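Side-chain contacts in beta-methylmalyl-CoA dehydratase (Chloroflexus aurantiacus, PDB 4E3E), which catalyses the reversible dehydration of (2R,3S)-beta-methylmalyl-CoA to mesaconyl-CoA in the glyoxylate assimilation cycle: residues 61-65 and 66-70; 113-116 and 117-120; 183-187 and 188-192. One frame throughout, in Å; residues are numbered along the deposited sequence.

All three contacts are local, and they follow one another along the chain without nesting or crossing. Contact 1 comes first, where the loop after helix 50-55 runs into helix 65-80, the long helix that leads to strand 84-95. Contact 2 follows at the end of strand 104-116, in the turn that leads back into the neighbouring antiparallel strand 122-132. Contact 3 lies after strand 138-149 and starts the short helix 187-190, beside the second subunit. Contact 1 is buried; the other two are at the surface. The centres of contacts 2 and 3 are about 51 Å apart, on opposite sides of the chain's centre.

Contact 1 of 3, residues 61-65 and 66-70; sequences APIDS and LLVFH
Asp-64 caps the helix that begins at Ser-65, and its carboxylate accepts a bond from the first turn. Asp-64 OD2 accepts from Leu-66 N at 2.8 Å, through the lone pair that points away from OD1. The bond is bent, with 148° at the hydrogen. CG lies anti to the backbone N (chi1 -167°), which swings the carboxylate alongside the Leu-66 side chain, and Asp-64 OD2 also touches Leu-66 CB at 3.4 Å. This is a side-chain N-cap. A negative group at the start of a helix would probably also be favoured by the helix dipole.

Backbone bonds continue the turn. Val-68 N donates to Asp-64 O at 3.0 Å, and Phe-69 N donates to Ser-65 O at 2.9 Å.

The apolar part is carried by one methyl. Ile-63 CG2 meets Leu-67 CD2 at 3.7 Å and Val-68 CG2 at 3.8 Å. The rotation about the first side-chain bond of Ile-63 (chi1 -56°) turns this methyl toward the helix. The Ile-63 and Val-68 side chains cross at about a right angle.

Pro-62 to Ser-65 probably line the substrate site, as inferred from relatives, so the cap probably lies beside the substrate pocket. In the hotdog fold a helix packs against the curved antiparallel sheet, and helix 65-80 lies so here. Ser-65 OG bonds to Ile-271 O, and Phe-69 packs on Ile-274 of strand 270-278. Tyr-36 of helix 30-40 touches Asp-64, Leu-66 and Leu-67, while helix 250-265 meets Leu-66.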
ATOM      1  N   ALA A  61      19.949   0.649   4.768  1.00 21.61           N
ATOM      2  CA  ALA A  61      19.088   1.725   5.186  1.00 22.04           C
ATOM      3  C   ALA A  61      18.309   1.246   6.380  1.00 23.35           C
ATOM      4  O   ALA A  61      17.742   0.204   6.356  1.00 26.76           O
ATOM      5  CB  ALA A  61      18.155   2.111   4.071  1.00 23.56           C
ATOM      6  N   PRO A  62      18.277   2.043   7.420  1.00 23.75           N
ATOM      7  CA  PRO A  62      17.516   1.689   8.627  1.00 23.87           C
ATOM      8  C   PRO A  62      16.021   2.005   8.459  1.00 23.88           C
ATOM      9  O   PRO A  62      15.666   2.817   7.620  1.00 25.71           O
ATOM     10  CB  PRO A  62      18.105   2.626   9.681  1.00 25.97           C
ATOM     11  CG  PRO A  62      18.481   3.851   8.889  1.00 26.20           C
ATOM     12  CD  PRO A  62      18.982   3.332   7.563  1.00 23.70           C
ATOM     13  N   ILE A  63      15.182   1.360   9.270  1.00 25.02           N
ATOM     14  CA  ILE A  63      13.769   1.695   9.387  1.00 24.91           C
ATOM     15  C   ILE A  63      13.621   3.137   9.922  1.00 25.00           C
ATOM     16  O   ILE A  63      14.316   3.526  10.852  1.00 26.04           O
ATOM     17  CB  ILE A  63      13.051   0.683  10.344  1.00 25.17           C
ATOM     18  CG1 ILE A  63      13.240  -0.774   9.893  1.00 23.47           C
ATOM     19  CG2 ILE A  63      11.561   0.995  10.476  1.00 24.17           C
ATOM     20  CD1 ILE A  63      12.851  -1.050   8.446  1.00 23.42           C
ATOM     21  N   ASP A  64      12.710   3.925   9.345  1.00 24.92           N
ATOM     22  CA  ASP A  64      12.414   5.244   9.843  1.00 22.29           C
ATOM     23  C   ASP A  64      12.075   5.186  11.348  1.00 25.66           C
ATOM     24  O   ASP A  64      11.239   4.375  11.775  1.00 25.41           O
ATOM     25  CB  ASP A  64      11.195   5.810   9.088  1.00 25.10           C
ATOM     26  CG  ASP A  64      10.998   7.307   9.319  1.00 29.79           C
ATOM     27  OD1 ASP A  64      11.091   8.073   8.333  1.00 32.22           O
ATOM     28  OD2 ASP A  64      10.740   7.720  10.481  1.00 31.06           O
ATOM     29  N   SER A  65      12.691   6.071  12.134  1.00 25.33           N
ATOM     30  CA  SER A  65      12.460   6.142  13.582  1.00 27.64           C
ATOM     31  C   SER A  65      10.981   6.256  13.916  1.00 25.81           C
ATOM     32  O   SER A  65      10.516   5.673  14.898  1.00 24.94           O
ATOM     33  CB  SER A  65      13.197   7.337  14.201  1.00 32.08           C
ATOM     34  OG  SER A  65      14.554   7.021  14.426  1.00 44.36           O
ATOM     35  N   LEU A  66      10.236   7.014  13.118  1.00 24.44           N
ATOM     36  CA  LEU A  66       8.806   7.148  13.393  1.00 23.06           C
ATOM     37  C   LEU A  66       7.995   5.900  13.026  1.00 26.10           C
ATOM     38  O   LEU A  66       6.973   5.614  13.669  1.00 26.47           O
ATOM     39  CB  LEU A  66       8.232   8.382  12.708  1.00 22.65           C
ATOM     40  CG  LEU A  66       8.754   9.696  13.238  1.00 21.28           C
ATOM     41  CD1 LEU A  66       8.003  10.793  12.498  1.00 22.00           C
ATOM     42  CD2 LEU A  66       8.509   9.805  14.742  1.00 24.43           C
ATOM     43  N   LEU A  67       8.433   5.164  12.002  1.00 24.69           N
ATOM     44  CA  LEU A  67       7.831   3.854  11.711  1.00 25.85           C
ATOM     45  C   LEU A  67       8.038   2.909  12.913  1.00 26.41           C
ATOM     46  O   LEU A  67       7.084   2.244  13.354  1.00 24.75           O
ATOM     47  CB  LEU A  67       8.370   3.245  10.406  1.00 25.43           C
ATOM     48  CG  LEU A  67       7.868   1.853   9.971  1.00 25.86           C
ATOM     49  CD1 LEU A  67       6.333   1.757   9.963  1.00 24.85           C
ATOM     50  CD2 LEU A  67       8.457   1.485   8.601  1.00 23.48           C
ATOM     51  N   VAL A  68       9.268   2.871  13.440  1.00 25.30           N
ATOM     52  CA  VAL A  68       9.555   2.172  14.697  1.00 25.45           C
ATOM     53  C   VAL A  68       8.615   2.644  15.824  1.00 26.07           C
ATOM     54  O   VAL A  68       8.001   1.824  16.532  1.00 22.28           O
ATOM     55  CB  VAL A  68      11.022   2.351  15.148  1.00 22.96           C
ATOM     56  CG1 VAL A  68      11.232   1.775  16.554  1.00 25.55           C
ATOM     57  CG2 VAL A  68      11.985   1.683  14.161  1.00 23.49           C
ATOM     58  N   PHE A  69       8.507   3.957  15.992  1.00 25.38           N
ATOM     59  CA  PHE A  69       7.632   4.510  17.027  1.00 23.65           C
ATOM     60  C   PHE A  69       6.167   4.049  16.920  1.00 27.35           C
ATOM     61  O   PHE A  69       5.605   3.557  17.918  1.00 26.18           O
ATOM     62  CB  PHE A  69       7.762   6.029  17.088  1.00 24.50           C
ATOM     63  CG  PHE A  69       6.833   6.676  18.067  1.00 28.94           C
ATOM     64  CD1 PHE A  69       7.183   6.793  19.413  1.00 29.93           C
ATOM     65  CD2 PHE A  69       5.608   7.159  17.647  1.00 30.02           C
ATOM     66  CE1 PHE A  69       6.324   7.395  20.316  1.00 30.63           C
ATOM     67  CE2 PHE A  69       4.742   7.763  18.552  1.00 36.25           C
ATOM     68  CZ  PHE A  69       5.100   7.873  19.889  1.00 32.95           C
ATOM     69  N   HIS A  70       5.555   4.198  15.738  1.00 23.77           N
ATOM     70  CA  HIS A  70       4.146   3.818  15.545  1.00 24.10           C
ATOM     71  C   HIS A  70       3.872   2.347  15.743  1.00 23.93           C
ATOM     72  O   HIS A  70       2.828   1.958  16.244  1.00 25.23           O
ATOM     73  CB  HIS A  70       3.640   4.264  14.179  1.00 23.36           C
ATOM     74  CG  HIS A  70       3.750   5.749  13.951  1.00 22.33           C
ATOM     75  ND1 HIS A  70       3.438   6.649  14.909  1.00 29.43           N
ATOM     76  CD2 HIS A  70       4.164   6.480  12.841  1.00 25.24           C
ATOM     77  CE1 HIS A  70       3.633   7.895  14.433  1.00 28.51           C
ATOM     78  NE2 HIS A  70       4.076   7.792  13.169  1.00 29.68           N
TER

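Contact 2 of 3, residues 113-116 and 117-120; sequences GLRQ and NKDG. With SO4 (sulfate ion), chain C.
The hairpin connection between antiparallel strands 104-116 and 122-132 of the hotdog sheet brings Arg-115, on the first strand, to Asn-117 and Lys-118 in the turn. They meet round a sulfate ion, probably taken from the crystallisation liquor. Asn-117 to Gly-120 form a type I beta turn, closed by Gly-120 N, which donates to Asn-117 O at 3.0 Å. Gly-120 takes a positive phi (68°), which suits a residue without a side chain. Gly-120 CA lies beside the Gln-116 amide, 3.8 Å from Gln-116 NE2, while Gln-116 OE1 bonds to Lys-150 NZ.

The Arg-115 side chain leaves the strand extended and then bends at chi3 (69°), which brings its guanidinium round to the turn. The sulfate sits at the edge of that group, near its plane. Arg-115 NH1 makes the short bond, to sulfate O3 at 2.8 Å; Arg-115 NH2 adds weak ones to O3 and O4. Lys-118 N also donates weakly to O3, so this oxygen is approached by both the strand residue and the turn backbone.

Asn-117 crosses Arg-115 at about a right angle, its amide plane 83° from the guanidinium. Asn-117 OD1 lies 3.3 Å from Arg-115 NH2, but the angle is poor for a hydrogen bond. On the other branch, Asn-117 ND2 is hydrogen-bonded to Thr-122 OG1, across the hairpin. The anion probably offsets the like charges of Arg-115 and Lys-118. Beyond CG the lysine chain runs extended along the sulfate, CD and CE brushing O2, and at its end Lys-118 NZ bonds to sulfate O2 at 2.7 Å.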
ATOM      1  N   GLY A 113       2.138   5.532  36.911  1.00 34.79           N
ATOM      2  CA  GLY A 113       1.331   6.610  37.458  1.00 37.10           C
ATOM      3  C   GLY A 113      -0.153   6.418  37.244  1.00 36.50           C
ATOM      4  O   GLY A 113      -0.570   5.872  36.221  1.00 35.17           O
ATOM      5  N   LEU A 114      -0.937   6.865  38.224  1.00 36.88           N
ATOM      6  CA  LEU A 114      -2.393   6.870  38.154  1.00 36.80           C
ATOM      7  C   LEU A 114      -2.948   8.110  38.845  1.00 37.20           C
ATOM      8  O   LEU A 114      -2.470   8.492  39.918  1.00 40.40           O
ATOM      9  CB  LEU A 114      -2.982   5.626  38.836  1.00 37.60           C
ATOM     10  CG  LEU A 114      -2.770   4.228  38.246  1.00 39.70           C
ATOM     11  CD1 LEU A 114      -3.293   3.149  39.194  1.00 43.34           C
ATOM     12  CD2 LEU A 114      -3.430   4.127  36.876  1.00 34.37           C
ATOM     13  N   ARG A 115      -3.949   8.734  38.232  1.00 34.13           N
ATOM     14  CA  ARG A 115      -4.697   9.813  38.875  1.00 40.52           C
ATOM     15  C   ARG A 115      -6.124   9.888  38.342  1.00 40.59           C
ATOM     16  O   ARG A 115      -6.350  10.285  37.192  1.00 37.51           O
ATOM     17  CB  ARG A 115      -4.009  11.186  38.730  1.00 41.18           C
ATOM     18  CG  ARG A 115      -4.752  12.297  39.484  1.00 42.45           C
ATOM     19  CD  ARG A 115      -4.199  13.695  39.227  1.00 46.62           C
ATOM     20  NE  ARG A 115      -4.451  14.174  37.865  1.00 50.25           N
ATOM     21  CZ  ARG A 115      -5.489  14.929  37.497  1.00 51.04           C
ATOM     22  NH1 ARG A 115      -6.408  15.302  38.383  1.00 52.84           N
ATOM     23  NH2 ARG A 115      -5.609  15.312  36.229  1.00 53.74           N
ATOM     24  N   GLN A 116      -7.081   9.513  39.189  1.00 41.42           N
ATOM     25  CA  GLN A 116      -8.488   9.627  38.837  1.00 43.20           C
ATOM     26  C   GLN A 116      -8.815  11.097  38.635  1.00 43.49           C
ATOM     27  O   GLN A 116      -8.375  11.933  39.411  1.00 46.31           O
ATOM     28  CB  GLN A 116      -9.383   9.027  39.924  1.00 46.36           C
ATOM     29  CG  GLN A 116     -10.865   9.211  39.634  1.00 47.81           C
ATOM     30  CD  GLN A 116     -11.743   8.333  40.492  1.00 45.61           C
ATOM     31  OE1 GLN A 116     -11.731   7.106  40.364  1.00 51.90           O
ATOM     32  NE2 GLN A 116     -12.517   8.955  41.371  1.00 47.79           N
ATOM     33  N   ASN A 117      -9.565  11.406  37.581  1.00 48.07           N
ATOM     34  CA  ASN A 117      -9.990  12.778  37.336  1.00 42.69           C
ATOM     35  C   ASN A 117     -11.020  13.260  38.347  1.00 49.60           C
ATOM     36  O   ASN A 117     -11.701  12.451  38.994  1.00 50.01           O
ATOM     37  CB  ASN A 117     -10.463  12.965  35.886  1.00 26.06           C
ATOM     38  CG  ASN A 117      -9.309  13.076  34.921  1.00 33.22           C
ATOM     39  OD1 ASN A 117      -8.438  13.946  35.073  1.00 49.43           O
ATOM     40  ND2 ASN A 117      -9.274  12.191  33.914  1.00 46.51           N
ATOM     41  N   LYS A 118     -11.114  14.580  38.491  1.00 47.94           N
ATOM     42  CA  LYS A 118     -11.980  15.190  39.500  1.00 51.38           C
ATOM     43  C   LYS A 118     -13.465  14.867  39.328  1.00 56.24           C
ATOM     44  O   LYS A 118     -14.178  14.717  40.322  1.00 63.08           O
ATOM     45  CB  LYS A 118     -11.739  16.696  39.587  1.00 60.09           C
ATOM     46  CG  LYS A 118     -10.560  17.036  40.481  1.00 71.34           C
ATOM     47  CD  LYS A 118      -9.866  18.306  40.036  1.00 68.47           C
ATOM     48  CE  LYS A 118      -8.434  18.334  40.535  1.00 63.51           C
ATOM     49  NZ  LYS A 118      -7.717  19.449  39.877  1.00 62.90           N
ATOM     50  N   ASP A 119     -13.929  14.740  38.083  1.00 54.20           N
ATOM     51  CA  ASP A 119     -15.332  14.371  37.836  1.00 59.16           C
ATOM     52  C   ASP A 119     -15.631  12.888  38.136  1.00 58.42           C
ATOM     53  O   ASP A 119     -16.787  12.461  38.093  1.00 60.06           O
ATOM     54  CB  ASP A 119     -15.784  14.768  36.417  1.00 54.07           C
ATOM     55  CG  ASP A 119     -15.089  13.969  35.314  1.00 60.23           C
ATOM     56  OD1 ASP A 119     -14.301  13.041  35.605  1.00 62.70           O
ATOM     57  OD2 ASP A 119     -15.342  14.278  34.132  1.00 62.34           O
ATOM     58  N   GLY A 120     -14.584  12.117  38.429  1.00 54.51           N
ATOM     59  CA  GLY A 120     -14.710  10.697  38.772  1.00 55.78           C
ATOM     60  C   GLY A 120     -15.152   9.764  37.648  1.00 63.83           C
ATOM     61  O   GLY A 120     -15.403   8.579  37.894  1.00 60.91           O
TER
HETATM   62  S   SO4 C 500      -8.636  17.662  36.374  0.50 50.70           S
HETATM   63  O1  SO4 C 500     -10.042  18.006  36.059  0.50 50.16           O
HETATM   64  O2  SO4 C 500      -8.041  18.687  37.255  0.50 55.06           O
HETATM   65  O3  SO4 C 500      -8.625  16.353  37.073  0.50 46.10           O
HETATM   66  O4  SO4 C 500      -7.848  17.600  35.117  0.50 45.54           O

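Contact 3 of 3, residues 183-187 and 188-192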
ATOM      1  N   ALA A 183      34.246  14.031   3.348  1.00 62.78           N
ATOM      2  CA  ALA A 183      34.787  13.296   2.205  1.00 71.20           C
ATOM      3  C   ALA A 183      33.817  12.251   1.652  1.00 65.82           C
ATOM      4  O   ALA A 183      34.049  11.678   0.590  1.00 75.74           O
ATOM      5  CB  ALA A 183      36.108  12.640   2.588  1.00 74.47           C
ATOM      6  N   ASN A 184      32.722  12.027   2.366  1.00 62.64           N
ATOM      7  CA  ASN A 184      31.842  10.906   2.092  1.00 61.21           C
ATOM      8  C   ASN A 184      30.364  11.274   2.227  1.00 64.51           C
ATOM      9  O   ASN A 184      29.503  10.388   2.288  1.00 67.61           O
ATOM     10  CB  ASN A 184      32.182   9.769   3.062  1.00 63.71           C
ATOM     11  CG  ASN A 184      32.013   8.393   2.448  1.00 75.63           C
ATOM     12  OD1 ASN A 184      32.270   8.188   1.260  1.00 94.66           O
ATOM     13  ND2 ASN A 184      31.594   7.435   3.267  1.00 83.25           N
ATOM     14  N   TYR A 185      30.067  12.572   2.280  1.00 51.14           N
ATOM     15  CA  TYR A 185      28.674  13.026   2.445  1.00 43.26           C
ATOM     16  C   TYR A 185      28.194  13.842   1.248  1.00 39.97           C
ATOM     17  O   TYR A 185      28.597  14.995   1.071  1.00 43.14           O
ATOM     18  CB  TYR A 185      28.509  13.834   3.744  1.00 43.65           C
ATOM     19  CG  TYR A 185      27.067  14.044   4.134  1.00 37.02           C
ATOM     20  CD1 TYR A 185      26.361  13.051   4.809  1.00 38.41           C
ATOM     21  CD2 TYR A 185      26.399  15.229   3.823  1.00 39.67           C
ATOM     22  CE1 TYR A 185      25.037  13.228   5.162  1.00 32.42           C
ATOM     23  CE2 TYR A 185      25.070  15.417   4.177  1.00 35.60           C
ATOM     24  CZ  TYR A 185      24.397  14.407   4.843  1.00 30.17           C
ATOM     25  OH  TYR A 185      23.083  14.567   5.210  1.00 26.75           O
ATOM     26  N   ASN A 186      27.334  13.242   0.427  1.00 34.25           N
ATOM     27  CA  ASN A 186      26.830  13.912  -0.758  1.00 37.48           C
ATOM     28  C   ASN A 186      25.672  14.852  -0.423  1.00 33.06           C
ATOM     29  O   ASN A 186      24.549  14.413  -0.190  1.00 32.53           O
ATOM     30  CB  ASN A 186      26.433  12.882  -1.824  1.00 36.64           C
ATOM     31  CG  ASN A 186      26.119  13.517  -3.156  1.00 39.59           C
ATOM     32  OD1 ASN A 186      25.411  14.519  -3.237  1.00 37.58           O
ATOM     33  ND2 ASN A 186      26.636  12.930  -4.215  1.00 46.54           N
ATOM     34  N   LEU A 187      25.963  16.148  -0.404  1.00 30.76           N
ATOM     35  CA  LEU A 187      24.965  17.175  -0.094  1.00 32.29           C
ATOM     36  C   LEU A 187      23.809  17.246  -1.097  1.00 32.02           C
ATOM     37  O   LEU A 187      22.649  17.467  -0.715  1.00 30.01           O
ATOM     38  CB  LEU A 187      25.633  18.549   0.013  1.00 32.09           C
ATOM     39  CG  LEU A 187      26.586  18.789   1.182  1.00 29.71           C
ATOM     40  CD1 LEU A 187      27.370  20.072   0.944  1.00 31.72           C
ATOM     41  CD2 LEU A 187      25.841  18.845   2.511  1.00 26.93           C
ATOM     42  N   ALA A 188      24.124  17.082  -2.382  1.00 31.19           N
ATOM     43  CA  ALA A 188      23.096  17.088  -3.423  1.00 32.41           C
ATOM     44  C   ALA A 188      22.134  15.921  -3.205  1.00 27.18           C
ATOM     45  O   ALA A 188      20.918  16.090  -3.305  1.00 26.67           O
ATOM     46  CB  ALA A 188      23.725  17.026  -4.810  1.00 27.94           C
ATOM     47  N   HIS A 189      22.669  14.745  -2.887  1.00 25.39           N
ATOM     48  CA  HIS A 189      21.812  13.591  -2.595  1.00 23.70           C
ATOM     49  C   HIS A 189      20.993  13.802  -1.345  1.00 25.11           C
ATOM     50  O   HIS A 189      19.824  13.431  -1.315  1.00 26.72           O
ATOM     51  CB  HIS A 189      22.643  12.305  -2.493  1.00 25.87           C
ATOM     52  CG  HIS A 189      23.050  11.732  -3.833  1.00 29.67           C
ATOM     53  ND1 HIS A 189      23.742  10.576  -3.946  1.00 33.91           N
ATOM     54  CD2 HIS A 189      22.808  12.175  -5.136  1.00 31.46           C
ATOM     55  CE1 HIS A 189      23.952  10.305  -5.251  1.00 37.03           C
ATOM     56  NE2 HIS A 189      23.378  11.283  -5.980  1.00 35.53           N
ATOM     57  N   ALA A 190      21.582  14.404  -0.302  1.00 26.00           N
ATOM     58  CA  ALA A 190      20.847  14.635   0.932  1.00 24.06           C
ATOM     59  C   ALA A 190      19.707  15.627   0.694  1.00 26.78           C
ATOM     60  O   ALA A 190      18.620  15.460   1.227  1.00 27.75           O
ATOM     61  CB  ALA A 190      21.763  15.130   2.031  1.00 22.64           C
ATOM     62  N   GLY A 191      19.968  16.653  -0.113  1.00 27.12           N
ATOM     63  CA  GLY A 191      18.935  17.594  -0.494  1.00 26.73           C
ATOM     64  C   GLY A 191      19.102  19.005   0.042  1.00 28.59           C
ATOM     65  O   GLY A 191      18.232  19.846  -0.169  1.00 30.31           O
ATOM     66  N   SER A 192      20.201  19.281   0.734  1.00 26.89           N
ATOM     67  CA  SER A 192      20.446  20.638   1.229  1.00 28.67           C
ATOM     68  C   SER A 192      21.917  20.893   1.475  1.00 27.48           C
ATOM     69  O   SER A 192      22.672  19.972   1.796  1.00 26.85           O
ATOM     70  CB  SER A 192      19.651  20.914   2.517  1.00 31.89           C
ATOM     71  OG  SER A 192      19.899  22.224   3.001  1.00 30.97           O
TER
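Asn-186 lays its amide over one face of the His-189 ring. The side chain starts at Asn-186 CB, which lies 3.9 Å from His-189 CB. CG comes next, turned to the far side from the residue's own backbone N, and that sets the amide above the imidazole, with Asn-186 CG 3.6 Å from His-189 CG. The two flat groups are stacked, their planes only 5° apart. At the tip the branches part. Asn-186 OD1 accepts from His-189 N at 2.8 Å, in a nearly straight bond (165° at the hydrogen). The donor stands above the carbonyl plane, 48° out of it, so it does not meet a lone pair. Asn-186 OD1 also touches Ala-188 CB at 3.4 Å. Asn-186 ND2 sits over the centre of the His-189 ring, 3.7 Å above its plane.

Asn-186 is the N-cap, just before the short helix 187-190. One oxygen serves the backbone N-H of His-189 while the same amide covers its ring. With an alanine here, His-189 N would probably lose its capping acceptor and the ring would be likely to lose the amide stacked on this face.

Two main-chain bonds follow. Ala-190 N donates to Asn-186 O at 3.0 Å, and Gly-191 N donates to Leu-187 O at 2.9 Å. Gly-191 leaves the helix with a positive phi, where a beta carbon would collide with the carbonyl oxygen of Ala-190. Before the cap, Tyr-185 brings its hydroxyl to Ala-190, Tyr-185 OH to Ala-190 CB 3.5 Å; that OH also has a weak bond to Asn-267 ND2. The helix lies at the dimer interface: Ala-188 packs on Val-21 of the second subunit, and His-189 on His-22 of the same subunit.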